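Local coordinates for Lmo1340 protein (Listeria monocytogenes, PDB 4NLM) that is of unknown function but folds as a YqgU-like six-bladed beta propeller, probably a bacterial surface lipoprotein, at residues A[140-152]-A[162-175]. Sequence-based numbering, arbitrary orientation. Where two conformers were deposited one is given.
Sequences YWNDESPEKIMFV and IENWDYTLDQLDKI
W165 N donates to I149 O at 2.8 Å and 173°, making I149 and W165 a hydrogen-bonded antiparallel pair in the central hairpin of a propeller blade, a four-stranded sheet running 137-141, 148-155, 159-166, 171-174. F151 and E163 pair likewise, E163 N reaching F151 O at 3.0 Å and F151 N bonding E163 O. A water 3.0 Å from F151 O and 2.8 Å from E163 OE2 can donate to either, though it has more acceptors in reach than protons. Y167 N to E147 O, at 3.0 Å and 147°, carries the ladder into the loop beyond strand 159-166.

I149, F151, W165 and Y167 pack on the face turned to strands 114-120 and 126-132 of the preceding blade. With chi1 at 54°, CG of F151 lies between its backbone N and carbonyl carbon, and the ring swings over E163 O, which sits near the rim of one face; W165 CB meets its edge in plane. Y167 CB stands over the W165 indole, while I149 CD1 covers the W141 ring centre, 3.7 Å above its plane, and touches Y167 CE2. W141 NE1 bonds P146 O at 2.8 Å, almost in the indole plane, tying the 145-148 turn to strand 137-141.

The other face carries M150, N164 and I175, with W184 of the next blade against M150 and N164. K148 also rises here, its ammonium salt-bridged to D187. In the turn after strand 159-166, D166 OD1 accepts T168 OG1 through its syn lone pair and, as an Asx motif, L169 N from above the carboxylate plane.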
loop_
_atom_site.group_PDB
_atom_site.type_symbol
_atom_site.label_atom_id
_atom_site.label_comp_id
_atom_site.label_asym_id
_atom_site.label_seq_id
_atom_site.Cartn_x
_atom_site.Cartn_y
_atom_site.Cartn_z
ATOM N N TYR A 140 -5.720 -1.987 -7.491
ATOM C CA TYR A 140 -6.491 -1.321 -6.443
ATOM C C TYR A 140 -7.636 -2.234 -6.065
ATOM O O TYR A 140 -8.594 -2.392 -6.834
ATOM C CB TYR A 140 -7.009 0.016 -6.950
ATOM C CG TYR A 140 -5.893 0.953 -7.323
ATOM C CD1 TYR A 140 -5.304 1.763 -6.382
ATOM C CD2 TYR A 140 -5.381 0.980 -8.595
ATOM C CE1 TYR A 140 -4.275 2.615 -6.693
ATOM C CE2 TYR A 140 -4.328 1.812 -8.919
ATOM C CZ TYR A 140 -3.799 2.640 -7.958
ATOM O OH TYR A 140 -2.757 3.480 -8.236
ATOM N N TRP A 141 -7.555 -2.823 -4.887
ATOM C CA TRP A 141 -8.571 -3.782 -4.445
ATOM C C TRP A 141 -9.681 -3.029 -3.710
ATOM O O TRP A 141 -9.395 -2.327 -2.764
ATOM C CB TRP A 141 -7.933 -4.801 -3.510
ATOM C CG TRP A 141 -8.592 -6.152 -3.492
ATOM C CD1 TRP A 141 -9.915 -6.445 -3.547
ATOM C CD2 TRP A 141 -7.890 -7.405 -3.450
ATOM N NE1 TRP A 141 -10.077 -7.782 -3.519
ATOM C CE2 TRP A 141 -8.862 -8.409 -3.476
ATOM C CE3 TRP A 141 -6.523 -7.767 -3.382
ATOM C CZ2 TRP A 141 -8.546 -9.746 -3.467
ATOM C CZ3 TRP A 141 -6.221 -9.082 -3.333
ATOM C CH2 TRP A 141 -7.211 -10.060 -3.421
ATOM N N ASN A 142 -10.939 -3.196 -4.102
ATOM C CA ASN A 142 -12.071 -2.490 -3.513
ATOM C C ASN A 142 -12.353 -2.988 -2.107
ATOM O O ASN A 142 -12.646 -4.141 -1.913
ATOM C CB ASN A 142 -13.260 -2.668 -4.466
ATOM C CG ASN A 142 -14.460 -1.812 -4.119
ATOM O OD1 ASN A 142 -14.837 -1.654 -2.962
ATOM N ND2 ASN A 142 -15.087 -1.282 -5.137
ATOM N N ASP A 143 -12.204 -2.097 -1.138
ATOM C CA ASP A 143 -12.404 -2.454 0.255
ATOM C C ASP A 143 -13.872 -2.760 0.578
ATOM O O ASP A 143 -14.152 -3.623 1.398
ATOM C CB ASP A 143 -11.916 -1.336 1.195
ATOM C CG ASP A 143 -10.397 -1.095 1.134
ATOM O OD1 ASP A 143 -9.652 -1.948 0.635
ATOM O OD2 ASP A 143 -9.924 -0.032 1.602
ATOM N N GLU A 144 -14.808 -2.064 -0.052
ATOM C CA GLU A 144 -16.230 -2.275 0.231
ATOM C C GLU A 144 -16.823 -3.506 -0.442
ATOM O O GLU A 144 -17.711 -4.173 0.093
ATOM C CB GLU A 144 -17.015 -1.039 -0.191
ATOM C CG GLU A 144 -16.802 0.149 0.739
ATOM C CD GLU A 144 -17.872 1.226 0.619
ATOM O OE1 GLU A 144 -18.969 0.955 0.075
ATOM O OE2 GLU A 144 -17.627 2.350 1.104
ATOM N N SER A 145 -16.344 -3.769 -1.644
ATOM C CA SER A 145 -16.796 -4.881 -2.457
ATOM C C SER A 145 -15.543 -5.582 -2.932
ATOM O O SER A 145 -15.084 -5.382 -4.069
ATOM C CB SER A 145 -17.624 -4.368 -3.639
ATOM O OG SER A 145 -18.714 -3.611 -3.151
ATOM N N PRO A 146 -14.991 -6.469 -2.092
ATOM C CA PRO A 146 -13.715 -7.073 -2.464
ATOM C C PRO A 146 -13.738 -8.128 -3.585
ATOM O O PRO A 146 -12.690 -8.728 -3.891
ATOM C CB PRO A 146 -13.169 -7.588 -1.131
ATOM C CG PRO A 146 -14.404 -7.877 -0.348
ATOM C CD PRO A 146 -15.365 -6.782 -0.711
ATOM N N GLU A 147 -14.877 -8.264 -4.235
ATOM C CA GLU A 147 -14.958 -9.037 -5.442
ATOM C C GLU A 147 -14.354 -8.238 -6.627
ATOM O O GLU A 147 -14.147 -8.772 -7.729
ATOM C CB GLU A 147 -16.414 -9.373 -5.729
ATOM C CG GLU A 147 -17.041 -10.384 -4.748
ATOM C CD GLU A 147 -17.480 -9.852 -3.375
ATOM O OE1 GLU A 147 -17.660 -8.628 -3.189
ATOM O OE2 GLU A 147 -17.706 -10.677 -2.454
ATOM N N LYS A 148 -14.143 -6.939 -6.427
ATOM C CA LYS A 148 -13.694 -6.058 -7.497
ATOM C C LYS A 148 -12.251 -5.585 -7.318
ATOM O O LYS A 148 -11.892 -5.062 -6.250
ATOM C CB LYS A 148 -14.531 -4.793 -7.530
ATOM C CG LYS A 148 -15.999 -5.035 -7.736
ATOM C CD LYS A 148 -16.742 -3.722 -7.836
ATOM C CE LYS A 148 -18.237 -4.001 -7.725
ATOM N NZ LYS A 148 -19.014 -2.767 -7.984
ATOM N N ILE A 149 -11.449 -5.749 -8.372
ATOM C CA ILE A 149 -10.085 -5.263 -8.405
ATOM C C ILE A 149 -9.951 -4.412 -9.643
ATOM O O ILE A 149 -10.144 -4.879 -10.788
ATOM C CB ILE A 149 -9.059 -6.399 -8.396
ATOM C CG1 ILE A 149 -9.227 -7.272 -7.152
ATOM C CG2 ILE A 149 -7.634 -5.846 -8.405
ATOM C CD1 ILE A 149 -8.319 -8.483 -7.139
HETATM N N MSE A 150 -9.606 -3.154 -9.441
HETATM C CA MSE A 150 -9.369 -2.250 -10.542
HETATM C C MSE A 150 -7.869 -2.220 -10.794
HETATM O O MSE A 150 -7.067 -2.340 -9.868
HETATM C CB MSE A 150 -9.898 -0.874 -10.131
HETATM C CG MSE A 150 -9.533 0.313 -11.006
HETATM SE SE MSE A 150 -10.634 1.829 -10.409
HETATM C CE MSE A 150 -9.825 2.250 -8.655
ATOM N N PHE A 151 -7.447 -2.043 -12.034
ATOM C CA PHE A 151 -6.043 -1.983 -12.343
ATOM C C PHE A 151 -5.752 -1.106 -13.525
ATOM O O PHE A 151 -6.547 -0.982 -14.475
ATOM C CB PHE A 151 -5.447 -3.386 -12.490
ATOM C CG PHE A 151 -6.144 -4.259 -13.465
ATOM C CD1 PHE A 151 -5.714 -4.287 -14.771
ATOM C CD2 PHE A 151 -7.161 -5.100 -13.077
ATOM C CE1 PHE A 151 -6.326 -5.074 -15.720
ATOM C CE2 PHE A 151 -7.778 -5.913 -14.020
ATOM C CZ PHE A 151 -7.361 -5.894 -15.333
ATOM N N VAL A 152 -4.586 -0.481 -13.410
ATOM C CA VAL A 152 -4.035 0.380 -14.422
ATOM C C VAL A 152 -2.934 -0.390 -15.139
ATOM O O VAL A 152 -1.976 -0.840 -14.492
ATOM C CB VAL A 152 -3.472 1.665 -13.789
ATOM C CG1 VAL A 152 -2.940 2.590 -14.876
ATOM C CG2 VAL A 152 -4.542 2.356 -12.954
ATOM N N ILE A 162 -7.398 1.811 -17.731
ATOM C CA ILE A 162 -7.938 1.367 -16.425
ATOM C C ILE A 162 -9.106 0.424 -16.660
ATOM O O ILE A 162 -9.978 0.693 -17.487
ATOM C CB ILE A 162 -8.428 2.545 -15.580
ATOM C CG1 ILE A 162 -7.377 3.662 -15.558
ATOM C CG2 ILE A 162 -8.761 2.077 -14.163
ATOM C CD1 ILE A 162 -7.847 4.844 -14.748
ATOM N N GLU A 163 -9.098 -0.694 -15.956
ATOM C CA GLU A 163 -10.169 -1.679 -16.040
ATOM C C GLU A 163 -10.534 -2.155 -14.657
ATOM O O GLU A 163 -9.774 -2.028 -13.722
ATOM C CB GLU A 163 -9.674 -2.862 -16.882
ATOM C CG GLU A 163 -9.475 -2.523 -18.350
ATOM C CD GLU A 163 -8.579 -3.510 -19.084
ATOM O OE1 GLU A 163 -8.945 -3.894 -20.210
ATOM O OE2 GLU A 163 -7.523 -3.904 -18.554
ATOM N N ASN A 164 -11.736 -2.670 -14.540
ATOM C CA ASN A 164 -12.244 -3.273 -13.318
ATOM C C ASN A 164 -12.597 -4.715 -13.569
ATOM O O ASN A 164 -13.383 -5.024 -14.466
ATOM C CB ASN A 164 -13.491 -2.554 -12.826
ATOM C CG ASN A 164 -14.029 -3.129 -11.528
ATOM O OD1 ASN A 164 -13.270 -3.454 -10.619
ATOM N ND2 ASN A 164 -15.324 -3.239 -11.437
ATOM N N TRP A 165 -12.014 -5.602 -12.788
ATOM C CA TRP A 165 -12.295 -7.007 -12.837
ATOM C C TRP A 165 -13.112 -7.465 -11.661
ATOM O O TRP A 165 -12.616 -7.360 -10.543
ATOM C CB TRP A 165 -10.975 -7.768 -12.858
ATOM C CG TRP A 165 -11.080 -9.273 -12.972
ATOM C CD1 TRP A 165 -11.975 -9.986 -13.711
ATOM C CD2 TRP A 165 -10.191 -10.243 -12.374
ATOM N NE1 TRP A 165 -11.699 -11.343 -13.629
ATOM C CE2 TRP A 165 -10.610 -11.524 -12.817
ATOM C CE3 TRP A 165 -9.083 -10.151 -11.520
ATOM C CZ2 TRP A 165 -9.983 -12.692 -12.404
ATOM C CZ3 TRP A 165 -8.445 -11.327 -11.132
ATOM C CH2 TRP A 165 -8.887 -12.574 -11.581
ATOM N N ASP A 166 -14.359 -7.885 -11.912
ATOM C CA ASP A 166 -15.156 -8.523 -10.875
ATOM C C ASP A 166 -14.854 -9.991 -11.054
ATOM O O ASP A 166 -15.371 -10.638 -11.983
ATOM C CB ASP A 166 -16.650 -8.260 -11.003
ATOM C CG ASP A 166 -17.411 -8.860 -9.867
ATOM O OD1 ASP A 166 -17.024 -9.974 -9.410
ATOM O OD2 ASP A 166 -18.367 -8.223 -9.394
ATOM N N TYR A 167 -13.967 -10.505 -10.213
ATOM C CA TYR A 167 -13.475 -11.859 -10.429
ATOM C C TYR A 167 -14.479 -12.932 -10.054
ATOM O O TYR A 167 -14.325 -14.079 -10.444
ATOM C CB TYR A 167 -12.133 -12.080 -9.727
ATOM C CG TYR A 167 -12.169 -11.955 -8.227
ATOM C CD1 TYR A 167 -12.607 -13.000 -7.442
ATOM C CD2 TYR A 167 -11.673 -10.808 -7.592
ATOM C CE1 TYR A 167 -12.608 -12.889 -6.040
ATOM C CE2 TYR A 167 -11.655 -10.694 -6.218
ATOM C CZ TYR A 167 -12.132 -11.726 -5.437
ATOM O OH TYR A 167 -12.115 -11.591 -4.067
ATOM N N THR A 168 -15.505 -12.559 -9.304
ATOM C CA THR A 168 -16.562 -13.489 -8.926
ATOM C C THR A 168 -17.569 -13.660 -10.059
ATOM O O THR A 168 -18.231 -14.694 -10.140
ATOM C CB THR A 168 -17.243 -13.083 -7.604
ATOM O OG1 THR A 168 -18.032 -11.899 -7.772
ATOM C CG2 THR A 168 -16.269 -12.914 -6.467
ATOM N N LEU A 169 -17.668 -12.658 -10.927
ATOM C CA LEU A 169 -18.612 -12.691 -12.041
ATOM C C LEU A 169 -17.947 -12.789 -13.408
ATOM O O LEU A 169 -18.628 -12.739 -14.431
ATOM C CB LEU A 169 -19.500 -11.447 -11.988
ATOM C CG LEU A 169 -20.366 -11.369 -10.723
ATOM C CD1 LEU A 169 -21.221 -10.113 -10.752
ATOM C CD2 LEU A 169 -21.233 -12.619 -10.555
ATOM N N ASP A 170 -16.628 -12.947 -13.432
ATOM C CA ASP A 170 -15.872 -13.016 -14.679
ATOM C C ASP A 170 -16.221 -11.839 -15.578
ATOM O O ASP A 170 -16.398 -12.010 -16.792
ATOM C CB ASP A 170 -16.141 -14.335 -15.411
ATOM C CG ASP A 170 -15.820 -15.535 -14.564
ATOM O OD1 ASP A 170 -14.714 -15.577 -14.004
ATOM O OD2 ASP A 170 -16.671 -16.447 -14.470
ATOM N N GLN A 171 -16.273 -10.645 -14.985
ATOM C CA GLN A 171 -16.665 -9.429 -15.697
ATOM C C GLN A 171 -15.463 -8.457 -15.726
ATOM O O GLN A 171 -14.825 -8.234 -14.698
ATOM C CB GLN A 171 -17.850 -8.780 -14.983
ATOM C CG GLN A 171 -18.568 -7.716 -15.796
ATOM C CD GLN A 171 -19.685 -7.052 -15.026
ATOM O OE1 GLN A 171 -20.178 -7.586 -14.030
ATOM N NE2 GLN A 171 -20.100 -5.879 -15.489
ATOM N N LEU A 172 -15.135 -7.921 -16.897
ATOM C CA LEU A 172 -14.072 -6.940 -17.055
ATOM C C LEU A 172 -14.709 -5.746 -17.723
ATOM O O LEU A 172 -15.260 -5.871 -18.815
ATOM C CB LEU A 172 -12.927 -7.468 -17.919
ATOM C CG LEU A 172 -11.670 -6.593 -18.027
ATOM C CD1 LEU A 172 -10.919 -6.662 -16.711
ATOM C CD2 LEU A 172 -10.767 -7.027 -19.176
ATOM N N ASP A 173 -14.614 -4.596 -17.077
ATOM C CA ASP A 173 -15.193 -3.357 -17.554
ATOM C C ASP A 173 -14.130 -2.280 -17.668
ATOM O O ASP A 173 -13.219 -2.179 -16.837
ATOM C CB ASP A 173 -16.252 -2.872 -16.543
ATOM C CG ASP A 173 -17.468 -3.793 -16.449
ATOM O OD1 ASP A 173 -17.981 -4.224 -17.494
ATOM O OD2 ASP A 173 -17.931 -4.050 -15.326
ATOM N N LYS A 174 -14.246 -1.451 -18.691
ATOM C CA LYS A 174 -13.374 -0.308 -18.827
ATOM C C LYS A 174 -13.795 0.784 -17.860
ATOM O O LYS A 174 -14.982 0.974 -17.618
ATOM C CB LYS A 174 -13.454 0.267 -20.225
ATOM C CG LYS A 174 -13.006 -0.715 -21.259
ATOM C CD LYS A 174 -13.127 -0.087 -22.618
ATOM C CE LYS A 174 -12.785 -1.110 -23.660
ATOM N NZ LYS A 174 -11.412 -1.621 -23.523
ATOM N N ILE A 175 -12.815 1.495 -17.319
ATOM C CA ILE A 175 -13.060 2.647 -16.439
ATOM C C ILE A 175 -12.550 3.869 -17.189
ATOM O O ILE A 175 -11.343 3.993 -17.459
ATOM C CB ILE A 175 -12.379 2.492 -15.070
ATOM C CG1 ILE A 175 -12.975 1.272 -14.371
ATOM C CG2 ILE A 175 -12.554 3.747 -14.232
ATOM C CD1 ILE A 175 -12.564 1.102 -12.946
HETATM O O HOH W 1 -6.024 -1.864 -17.287
#